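Local coordinates for glycosyl hydrolases family 31 family protein (Aspergillus niger, PDB 6DRU), which hydrolyses xyloglucan oligosaccharides as a family 31 alpha-xylosidase, releasing alpha-xylose from the glucose at their non-reducing end, at residues Trp377-Leu380 and Lys381-Tyr384; Ile602-Gln605 and Phe606-Thr609; Asn531-Pro535 and Glu536-Leu540. All blocks are in the same frame, centred on the assembly; numbering follows the deposited sequence.

Contact 1 of 3, residues Trp377-Leu380 and Lys381-Tyr384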
ATOM      1  N   TRP A 377      25.515 -15.543  20.605  1.00 57.24           N
ATOM      2  CA  TRP A 377      25.989 -16.530  21.569  1.00 56.36           C
ATOM      3  C   TRP A 377      27.508 -16.590  21.605  1.00 54.43           C
ATOM      4  O   TRP A 377      28.091 -16.824  22.669  1.00 64.34           O
ATOM      5  CB  TRP A 377      25.422 -17.914  21.259  1.00 53.76           C
ATOM      6  CG  TRP A 377      25.842 -18.913  22.284  1.00 59.23           C
ATOM      7  CD1 TRP A 377      26.670 -19.980  22.101  1.00 59.64           C
ATOM      8  CD2 TRP A 377      25.477 -18.920  23.669  1.00 61.26           C
ATOM      9  NE1 TRP A 377      26.834 -20.659  23.284  1.00 56.04           N
ATOM     10  CE2 TRP A 377      26.114 -20.027  24.262  1.00 60.10           C
ATOM     11  CE3 TRP A 377      24.670 -18.099  24.464  1.00 56.50           C
ATOM     12  CZ2 TRP A 377      25.965 -20.338  25.612  1.00 64.74           C
ATOM     13  CZ3 TRP A 377      24.526 -18.408  25.804  1.00 62.70           C
ATOM     14  CH2 TRP A 377      25.169 -19.517  26.365  1.00 63.83           C
ATOM     15  N   SER A 378      28.164 -16.391  20.460  1.00 65.74           N
ATOM     16  CA  SER A 378      29.622 -16.355  20.446  1.00 66.06           C
ATOM     17  C   SER A 378      30.153 -15.241  21.340  1.00 69.53           C
ATOM     18  O   SER A 378      31.252 -15.360  21.895  1.00 75.93           O
ATOM     19  CB  SER A 378      30.129 -16.185  19.016  1.00 65.24           C
ATOM     20  OG  SER A 378      29.937 -14.855  18.568  1.00 71.51           O
ATOM     21  N   MET A 379      29.391 -14.157  21.492  1.00 64.16           N
ATOM     22  CA  MET A 379      29.776 -13.088  22.406  1.00 64.45           C
ATOM     23  C   MET A 379      29.477 -13.465  23.853  1.00 64.56           C
ATOM     24  O   MET A 379      30.318 -13.275  24.739  1.00 66.98           O
ATOM     25  CB  MET A 379      29.056 -11.791  22.032  1.00 65.76           C
ATOM     26  CG  MET A 379      29.466 -11.214  20.687  1.00 68.13           C
ATOM     27  SD  MET A 379      31.200 -10.732  20.628  1.00 80.28           S
ATOM     28  CE  MET A 379      31.834 -11.917  19.446  1.00 72.65           C
ATOM     29  N   LEU A 380      28.281 -14.002  24.109  1.00 67.20           N
ATOM     30  CA  LEU A 380      27.888 -14.327  25.477  1.00 64.49           C
ATOM     31  C   LEU A 380      28.731 -15.462  26.047  1.00 72.23           C
ATOM     32  O   LEU A 380      29.096 -15.437  27.230  1.00 69.63           O
ATOM     33  CB  LEU A 380      26.401 -14.677  25.529  1.00 52.31           C
ATOM     34  CG  LEU A 380      25.436 -13.575  25.083  1.00 49.39           C
ATOM     35  CD1 LEU A 380      24.003 -13.929  25.456  1.00 47.97           C
ATOM     36  CD2 LEU A 380      25.837 -12.235  25.677  1.00 49.75           C
ATOM     37  N   LYS A 381      29.048 -16.469  25.230  1.00 70.70           N
ATOM     38  CA  LYS A 381      29.863 -17.573  25.726  1.00 72.80           C
ATOM     39  C   LYS A 381      31.298 -17.136  25.975  1.00 70.98           C
ATOM     40  O   LYS A 381      31.943 -17.625  26.910  1.00 70.97           O
ATOM     41  CB  LYS A 381      29.831 -18.744  24.741  1.00 57.25           C
ATOM     42  CG  LYS A 381      30.812 -19.854  25.075  1.00 65.08           C
ATOM     43  CD  LYS A 381      30.850 -20.914  23.988  1.00 83.40           C
ATOM     44  CE  LYS A 381      31.595 -22.161  24.454  1.00 88.36           C
ATOM     45  NZ  LYS A 381      31.658 -22.255  25.940  1.00 76.95           N
ATOM     46  N   LYS A 382      31.803 -16.200  25.172  1.00 65.35           N
ATOM     47  CA  LYS A 382      33.177 -15.741  25.338  1.00 72.68           C
ATOM     48  C   LYS A 382      33.337 -14.882  26.587  1.00 70.79           C
ATOM     49  O   LYS A 382      34.302 -15.049  27.341  1.00 71.11           O
ATOM     50  CB  LYS A 382      33.604 -14.955  24.100  1.00 81.79           C
ATOM     51  CG  LYS A 382      34.992 -14.350  24.178  1.00 85.69           C
ATOM     52  CD  LYS A 382      35.233 -13.398  23.015  1.00 87.55           C
ATOM     53  CE  LYS A 382      34.788 -14.005  21.692  1.00 94.93           C
ATOM     54  NZ  LYS A 382      34.851 -13.024  20.570  1.00 91.20           N
ATOM     55  N   ASN A 383      32.398 -13.969  26.828  1.00 63.87           N
ATOM     56  CA  ASN A 383      32.548 -12.962  27.870  1.00 63.75           C
ATOM     57  C   ASN A 383      31.768 -13.266  29.142  1.00 68.95           C
ATOM     58  O   ASN A 383      31.997 -12.600  30.157  1.00 66.11           O
ATOM     59  CB  ASN A 383      32.124 -11.592  27.331  1.00 58.58           C
ATOM     60  CG  ASN A 383      32.896 -11.198  26.093  1.00 64.42           C
ATOM     61  OD1 ASN A 383      32.313 -10.897  25.052  1.00 72.24           O
ATOM     62  ND2 ASN A 383      34.219 -11.204  26.195  1.00 67.12           N
ATOM     63  N   TYR A 384      30.858 -14.238  29.120  1.00 62.86           N
ATOM     64  CA  TYR A 384      30.062 -14.533  30.304  1.00 55.36           C
ATOM     65  C   TYR A 384      30.111 -16.014  30.660  1.00 68.40           C
ATOM     66  O   TYR A 384      30.593 -16.380  31.736  1.00 67.05           O
ATOM     67  CB  TYR A 384      28.610 -14.096  30.094  1.00 54.49           C
ATOM     68  CG  TYR A 384      28.413 -12.603  29.954  1.00 58.95           C
ATOM     69  CD1 TYR A 384      28.281 -11.791  31.074  1.00 58.43           C
ATOM     70  CD2 TYR A 384      28.346 -12.007  28.702  1.00 60.44           C
ATOM     71  CE1 TYR A 384      28.097 -10.426  30.950  1.00 46.40           C
ATOM     72  CE2 TYR A 384      28.161 -10.642  28.569  1.00 62.92           C
ATOM     73  CZ  TYR A 384      28.036  -9.858  29.697  1.00 62.54           C
ATOM     74  OH  TYR A 384      27.851  -8.500  29.575  1.00 62.35           O
TER
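Lys381 and Trp377 meet one helical turn apart on helix 370-385, part of the (beta/alpha)8 TIM barrel of this glycoside hydrolase, in an i to i+4 CH-pi contact. Lys381 CB comes first: it lies over one face of the indole, 4.1 Å from the centroid of the five-membered ring of Trp377 and displaced toward the rim, where Trp377 NE1 is its nearest ring atom at 3.8 Å. CG stays anti to the backbone N (chi1 171°) and the chain runs on extended, carrying Lys381 CD past Trp377 NE1 at 4.1 Å. Only the last torsion bends, and NZ ends in a salt bridge with Asp386, so that CB covers the ring face while the charge is met further down the chain. The helical bond from Lys381 N to Trp377 O is 2.8 Å. Around the indole, Phe392 brings a second aromatic ring, with the planes strongly inclined. On the inward flank Leu380 and Tyr384 repeat the i to i+4 spacing in apolar form: Leu380 CD2 sits 3.9 Å from Tyr384 CD2. The helix thereby presents a buried aliphatic and aromatic surface to strand 319-328, Leu380 touching Leu324 and Tyr384 touching Ala322. Met379 and Lys382 lie side by side on a more exposed flank, pointing the same way, with Met379 CE against Lys382 NZ. Leu380 O accepts from Tyr384 N at 2.8 Å and also lies at the edge of the Tyr384 ring, in its plane.

Contact 2 of 3, residues Ile602-Gln605 and Phe606-Thr609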
ATOM      1  N   ILE A 602       6.262 -29.896  42.075  1.00 76.96           N
ATOM      2  CA  ILE A 602       5.239 -29.299  41.223  1.00 68.88           C
ATOM      3  C   ILE A 602       5.841 -28.803  39.912  1.00 67.32           C
ATOM      4  O   ILE A 602       5.149 -28.753  38.888  1.00 67.59           O
ATOM      5  CB  ILE A 602       4.493 -28.173  41.961  1.00 59.18           C
ATOM      6  CG1 ILE A 602       5.432 -27.014  42.299  1.00 57.10           C
ATOM      7  CG2 ILE A 602       3.834 -28.713  43.221  1.00 61.77           C
ATOM      8  CD1 ILE A 602       4.738 -25.848  42.974  1.00 63.17           C
ATOM      9  N   PHE A 603       7.123 -28.426  39.913  1.00 69.04           N
ATOM     10  CA  PHE A 603       7.790 -28.095  38.658  1.00 68.28           C
ATOM     11  C   PHE A 603       7.966 -29.330  37.788  1.00 76.24           C
ATOM     12  O   PHE A 603       8.000 -29.222  36.556  1.00 83.99           O
ATOM     13  CB  PHE A 603       9.144 -27.440  38.928  1.00 67.21           C
ATOM     14  CG  PHE A 603       9.104 -25.939  38.930  1.00 65.27           C
ATOM     15  CD1 PHE A 603       9.250 -25.230  37.749  1.00 67.10           C
ATOM     16  CD2 PHE A 603       8.927 -25.237  40.110  1.00 63.25           C
ATOM     17  CE1 PHE A 603       9.219 -23.848  37.745  1.00 65.45           C
ATOM     18  CE2 PHE A 603       8.894 -23.855  40.111  1.00 63.57           C
ATOM     19  CZ  PHE A 603       9.039 -23.160  38.927  1.00 57.40           C
ATOM     20  N   ASN A 604       8.070 -30.507  38.409  1.00 69.76           N
ATOM     21  CA  ASN A 604       8.218 -31.739  37.644  1.00 71.65           C
ATOM     22  C   ASN A 604       6.909 -32.134  36.973  1.00 70.39           C
ATOM     23  O   ASN A 604       6.910 -32.615  35.834  1.00 68.71           O
ATOM     24  CB  ASN A 604       8.719 -32.858  38.557  1.00 71.51           C
ATOM     25  CG  ASN A 604       8.881 -34.176  37.829  1.00 79.81           C
ATOM     26  OD1 ASN A 604       7.979 -35.015  37.834  1.00 75.04           O
ATOM     27  ND2 ASN A 604      10.033 -34.366  37.194  1.00 78.27           N
ATOM     28  N   GLN A 605       5.778 -31.936  37.660  1.00 71.55           N
ATOM     29  CA  GLN A 605       4.489 -32.248  37.052  1.00 73.69           C
ATOM     30  C   GLN A 605       4.152 -31.295  35.915  1.00 71.61           C
ATOM     31  O   GLN A 605       3.526 -31.705  34.930  1.00 60.58           O
ATOM     32  CB  GLN A 605       3.389 -32.231  38.111  1.00 70.60           C
ATOM     33  CG  GLN A 605       3.177 -33.584  38.748  1.00 68.31           C
ATOM     34  CD  GLN A 605       2.721 -34.621  37.747  1.00 70.33           C
ATOM     35  OE1 GLN A 605       1.764 -34.405  37.004  1.00 70.21           O
ATOM     36  NE2 GLN A 605       3.417 -35.752  37.706  1.00 72.75           N
ATOM     37  N   PHE A 606       4.547 -30.026  36.031  1.00 70.27           N
ATOM     38  CA  PHE A 606       4.432 -29.112  34.899  1.00 64.72           C
ATOM     39  C   PHE A 606       5.279 -29.590  33.728  1.00 69.43           C
ATOM     40  O   PHE A 606       4.924 -29.362  32.565  1.00 66.69           O
ATOM     41  CB  PHE A 606       4.837 -27.699  35.320  1.00 62.68           C
ATOM     42  CG  PHE A 606       4.679 -26.673  34.234  1.00 66.58           C
ATOM     43  CD1 PHE A 606       3.438 -26.433  33.666  1.00 70.07           C
ATOM     44  CD2 PHE A 606       5.763 -25.932  33.797  1.00 66.69           C
ATOM     45  CE1 PHE A 606       3.286 -25.485  32.670  1.00 67.86           C
ATOM     46  CE2 PHE A 606       5.614 -24.978  32.807  1.00 62.12           C
ATOM     47  CZ  PHE A 606       4.377 -24.760  32.239  1.00 67.23           C
ATOM     48  N   HIS A 607       6.395 -30.263  34.017  1.00 62.04           N
ATOM     49  CA  HIS A 607       7.254 -30.785  32.963  1.00 64.96           C
ATOM     50  C   HIS A 607       6.651 -32.012  32.288  1.00 67.70           C
ATOM     51  O   HIS A 607       6.918 -32.258  31.106  1.00 71.51           O
ATOM     52  CB  HIS A 607       8.633 -31.115  33.539  1.00 64.79           C
ATOM     53  CG  HIS A 607       9.352 -32.202  32.804  1.00 62.32           C
ATOM     54  ND1 HIS A 607       9.811 -32.052  31.513  1.00 74.97           N
ATOM     55  CD2 HIS A 607       9.690 -33.459  33.179  1.00 67.41           C
ATOM     56  CE1 HIS A 607      10.402 -33.168  31.125  1.00 76.10           C
ATOM     57  NE2 HIS A 607      10.342 -34.038  32.118  1.00 72.60           N
ATOM     58  N   LEU A 608       5.825 -32.778  33.002  1.00 58.49           N
ATOM     59  CA  LEU A 608       5.309 -34.025  32.448  1.00 53.70           C
ATOM     60  C   LEU A 608       3.967 -33.855  31.748  1.00 60.39           C
ATOM     61  O   LEU A 608       3.772 -34.389  30.650  1.00 79.50           O
ATOM     62  CB  LEU A 608       5.165 -35.075  33.553  1.00 52.88           C
ATOM     63  CG  LEU A 608       6.408 -35.485  34.343  1.00 57.31           C
ATOM     64  CD1 LEU A 608       6.008 -36.357  35.520  1.00 60.12           C
ATOM     65  CD2 LEU A 608       7.402 -36.210  33.455  1.00 54.64           C
ATOM     66  N   THR A 609       3.035 -33.122  32.354  1.00 58.26           N
ATOM     67  CA  THR A 609       1.677 -33.016  31.841  1.00 63.57           C
ATOM     68  C   THR A 609       1.262 -31.590  31.509  1.00 63.26           C
ATOM     69  O   THR A 609       0.134 -31.384  31.047  1.00 63.17           O
ATOM     70  CB  THR A 609       0.673 -33.620  32.834  1.00 63.23           C
ATOM     71  OG1 THR A 609       0.917 -33.099  34.147  1.00 75.87           O
ATOM     72  CG2 THR A 609       0.795 -35.136  32.858  1.00 57.90           C
TER
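Gln605 and Thr609 are joined by two sound bonds in the last turns of helix 596-609, both to one carbonyl. Gln605 O takes the backbone N-H of Thr609 in a nearly straight bond (Thr609 N to Gln605 O 3.0 Å, 173° at the hydrogen) and also the hydroxyl, with Thr609 OG1 at 3.1 Å from Gln605 O. The two donors reach the oxygen from opposite faces of the carbonyl plane; Leu608 N adds a weak bond. The side chain of Gln605 bends at chi2 (-63°), which turns its amide across Leu608 and Thr609: NE2 comes 3.4 Å from Leu608 CD1 and OE1 faces the threonine hydroxyl. Outside the helix, Gln605 also touches Phe718, the last residue of the chain.

Phe606 contributes mainly backbone, its N donating to Ile602 O at 3.2 Å, while its ring leads away from this turn and packs on Ala242. Asn604 sets OD1 3.3 Å from Leu608 CD1, so that methyl lies close to both amide side chains. His607 hydrogen-bonds through ND1 to Ala242 O. On the buried flank Phe603 meets Trp512 and Phe553 edge-to-face.

The helical bonds to His607 N and Leu608 N are weak and shared between carbonyls three and four residues earlier. A threonine hydroxyl bonded back to the carbonyl four residues before it is a common helix feature; here it spends its proton within its own helix, where neighbouring backbone bonds are weak.

Contact 3 of 3, residues Asn531-Pro535 and Glu536-Leu540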
ATOM      1  N   ASN A 531      10.606   4.201  48.422  1.00 70.49           N
ATOM      2  CA  ASN A 531      11.586   4.703  49.380  1.00 70.26           C
ATOM      3  C   ASN A 531      11.795   3.657  50.470  1.00 64.66           C
ATOM      4  O   ASN A 531      10.933   3.469  51.334  1.00 65.61           O
ATOM      5  CB  ASN A 531      11.136   6.038  49.965  1.00 60.11           C
ATOM      6  CG  ASN A 531      12.279   6.811  50.590  1.00 66.75           C
ATOM      7  OD1 ASN A 531      13.156   6.235  51.237  1.00 60.58           O
ATOM      8  ND2 ASN A 531      12.284   8.123  50.390  1.00 67.19           N
ATOM      9  N   ILE A 532      12.950   2.987  50.437  1.00 62.56           N
ATOM     10  CA  ILE A 532      13.235   1.914  51.383  1.00 66.20           C
ATOM     11  C   ILE A 532      13.451   2.417  52.800  1.00 65.40           C
ATOM     12  O   ILE A 532      13.553   1.606  53.728  1.00 61.61           O
ATOM     13  CB  ILE A 532      14.467   1.105  50.928  1.00 62.01           C
ATOM     14  CG1 ILE A 532      15.702   2.004  50.860  1.00 65.89           C
ATOM     15  CG2 ILE A 532      14.214   0.465  49.573  1.00 63.29           C
ATOM     16  CD1 ILE A 532      17.001   1.239  50.750  1.00 64.50           C
ATOM     17  N   ASP A 533      13.528   3.732  52.995  1.00 68.07           N
ATOM     18  CA  ASP A 533      13.701   4.306  54.319  1.00 61.86           C
ATOM     19  C   ASP A 533      12.396   4.786  54.934  1.00 63.66           C
ATOM     20  O   ASP A 533      12.391   5.182  56.104  1.00 81.13           O
ATOM     21  CB  ASP A 533      14.701   5.469  54.271  1.00 68.95           C
ATOM     22  CG  ASP A 533      16.110   5.013  53.939  1.00 85.17           C
ATOM     23  OD1 ASP A 533      16.516   3.930  54.415  1.00 88.10           O
ATOM     24  OD2 ASP A 533      16.816   5.742  53.211  1.00 86.23           O
ATOM     25  N   THR A 534      11.296   4.765  54.183  1.00 65.86           N
ATOM     26  CA  THR A 534      10.036   5.165  54.795  1.00 67.49           C
ATOM     27  C   THR A 534       9.282   3.942  55.305  1.00 68.61           C
ATOM     28  O   THR A 534       9.335   2.875  54.684  1.00 54.91           O
ATOM     29  CB  THR A 534       9.160   5.918  53.800  1.00 65.96           C
ATOM     30  OG1 THR A 534       8.765   5.034  52.742  1.00 63.43           O
ATOM     31  CG2 THR A 534       9.913   7.106  53.217  1.00 61.75           C
ATOM     32  N   PRO A 535       8.584   4.073  56.436  1.00 72.77           N
ATOM     33  CA  PRO A 535       7.776   2.945  56.927  1.00 63.30           C
ATOM     34  C   PRO A 535       6.654   2.562  55.982  1.00 62.65           C
ATOM     35  O   PRO A 535       6.234   1.398  55.975  1.00 69.82           O
ATOM     36  CB  PRO A 535       7.233   3.459  58.268  1.00 57.71           C
ATOM     37  CG  PRO A 535       8.131   4.595  58.645  1.00 70.06           C
ATOM     38  CD  PRO A 535       8.550   5.221  57.355  1.00 69.93           C
ATOM     39  N   GLU A 536       6.160   3.509  55.181  1.00 64.65           N
ATOM     40  CA  GLU A 536       5.057   3.215  54.272  1.00 65.38           C
ATOM     41  C   GLU A 536       5.464   2.176  53.236  1.00 73.80           C
ATOM     42  O   GLU A 536       4.758   1.184  53.023  1.00 68.66           O
ATOM     43  CB  GLU A 536       4.584   4.497  53.585  1.00 60.28           C
ATOM     44  CG  GLU A 536       3.863   5.489  54.486  1.00 66.20           C
ATOM     45  CD  GLU A 536       4.814   6.369  55.281  1.00 79.76           C
ATOM     46  OE1 GLU A 536       6.035   6.103  55.269  1.00 77.34           O
ATOM     47  OE2 GLU A 536       4.340   7.340  55.909  1.00 89.26           O
ATOM     48  N   TYR A 537       6.609   2.385  52.582  1.00 64.03           N
ATOM     49  CA  TYR A 537       7.053   1.435  51.570  1.00 63.28           C
ATOM     50  C   TYR A 537       7.646   0.175  52.184  1.00 63.38           C
ATOM     51  O   TYR A 537       7.570  -0.900  51.577  1.00 68.92           O
ATOM     52  CB  TYR A 537       8.076   2.077  50.632  1.00 62.19           C
ATOM     53  CG  TYR A 537       8.547   1.117  49.567  1.00 62.34           C
ATOM     54  CD1 TYR A 537       7.690   0.707  48.554  1.00 61.22           C
ATOM     55  CD2 TYR A 537       9.830   0.588  49.597  1.00 61.69           C
ATOM     56  CE1 TYR A 537       8.105  -0.183  47.588  1.00 62.27           C
ATOM     57  CE2 TYR A 537      10.253  -0.305  48.633  1.00 58.79           C
ATOM     58  CZ  TYR A 537       9.385  -0.685  47.633  1.00 58.33           C
ATOM     59  OH  TYR A 537       9.797  -1.572  46.669  1.00 70.86           O
ATOM     60  N   ARG A 538       8.251   0.282  53.368  1.00 61.48           N
ATOM     61  CA  ARG A 538       8.728  -0.912  54.057  1.00 62.22           C
ATOM     62  C   ARG A 538       7.591  -1.898  54.294  1.00 69.57           C
ATOM     63  O   ARG A 538       7.783  -3.116  54.196  1.00 64.21           O
ATOM     64  CB  ARG A 538       9.396  -0.526  55.375  1.00 66.74           C
ATOM     65  CG  ARG A 538      10.813  -0.007  55.222  1.00 59.75           C
ATOM     66  CD  ARG A 538      11.259   0.727  56.470  1.00 59.52           C
ATOM     67  NE  ARG A 538      12.708   0.881  56.524  1.00 70.62           N
ATOM     68  CZ  ARG A 538      13.359   1.458  57.528  1.00 69.68           C
ATOM     69  NH1 ARG A 538      12.687   1.939  58.564  1.00 73.07           N
ATOM     70  NH2 ARG A 538      14.681   1.553  57.497  1.00 79.32           N
ATOM     71  N   GLU A 539       6.397  -1.389  54.609  1.00 59.19           N
ATOM     72  CA  GLU A 539       5.235  -2.261  54.755  1.00 63.74           C
ATOM     73  C   GLU A 539       4.881  -2.924  53.430  1.00 68.39           C
ATOM     74  O   GLU A 539       4.664  -4.140  53.367  1.00 57.65           O
ATOM     75  CB  GLU A 539       4.047  -1.462  55.290  1.00 68.17           C
ATOM     76  CG  GLU A 539       2.786  -2.288  55.496  1.00 66.51           C
ATOM     77  CD  GLU A 539       1.558  -1.429  55.718  1.00 78.82           C
ATOM     78  OE1 GLU A 539       1.646  -0.199  55.515  1.00 74.58           O
ATOM     79  OE2 GLU A 539       0.502  -1.982  56.097  1.00 84.62           O
ATOM     80  N   LEU A 540       4.829  -2.134  52.354  1.00 68.61           N
ATOM     81  CA  LEU A 540       4.491  -2.674  51.040  1.00 60.32           C
ATOM     82  C   LEU A 540       5.495  -3.729  50.594  1.00 62.07           C
ATOM     83  O   LEU A 540       5.108  -4.777  50.063  1.00 59.62           O
ATOM     84  CB  LEU A 540       4.411  -1.544  50.015  1.00 58.91           C
ATOM     85  CG  LEU A 540       4.186  -1.958  48.559  1.00 61.77           C
ATOM     86  CD1 LEU A 540       2.936  -2.817  48.414  1.00 57.15           C
ATOM     87  CD2 LEU A 540       4.103  -0.732  47.664  1.00 63.07           C
TER
HETATM   88  O   HOH W   1      16.422   1.127  55.408  1.00 61.25           O
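Asn531 O is gripped by two donors of Thr534, OG1 at 3.0 Å and the backbone N at 3.2 Å from Asn531 O, and rests against CB of Tyr537. With its chi1 at 66°, Thr534 places OG1 where it can also accept from Tyr537 N, a weak but fairly straight capping bond of 3.4 Å from Thr534 OG1. One hydroxyl thus ties the turn to a single backbone N-H of the first helical turn, that of Tyr537. Ile532 CG2 meets the Tyr537 ring at CE2, and the phenol OH bonds to Gly518 O.

Arg538 folds back over the turn. Its backbone N bonds to Thr534 O at 3.1 Å and its NE makes a weak bond to Ile532 O, while the guanidinium lies with one face over Asp533 O. Water 1, in the guanidinium plane, accepts from Arg538 NH2 at 2.8 Å and probably donates to Asp533 OD1. Asp533 OD2 receives the backbone N-H groups of Tyr563 and Phe564, anchoring the turn to that loop. A bound beta-D-glucopyranose touches Thr534.

Asn531 OD1 accepts from Asp533 N in an Asx turn inside the type I beta turn, and Thr534 closes the motif as the N-cap of helix 535-548.

In the fold
Along the chain the order is contact 1, contact 3, contact 2, in series, with none enclosing or crossing another. Each spans adjoining residues, so none closes a long loop. Contact 1 lies on helix 370-385, on the chain segment that runs from barrel strand 319-328 to its parallel neighbour 391-394; the active-site Asp395 immediately follows the latter. Contact 3 comes after strand 513-514 and is where the loop turns into helix 535-548, which packs against helix 492-508. Contact 2 falls on helix 596-609, which leads to strand 614-615 at the edge of a separate antiparallel sheet. The three are well apart: centres about 31 Å between contacts 1 and 2, and 37 to 39 Å from either to contact 3.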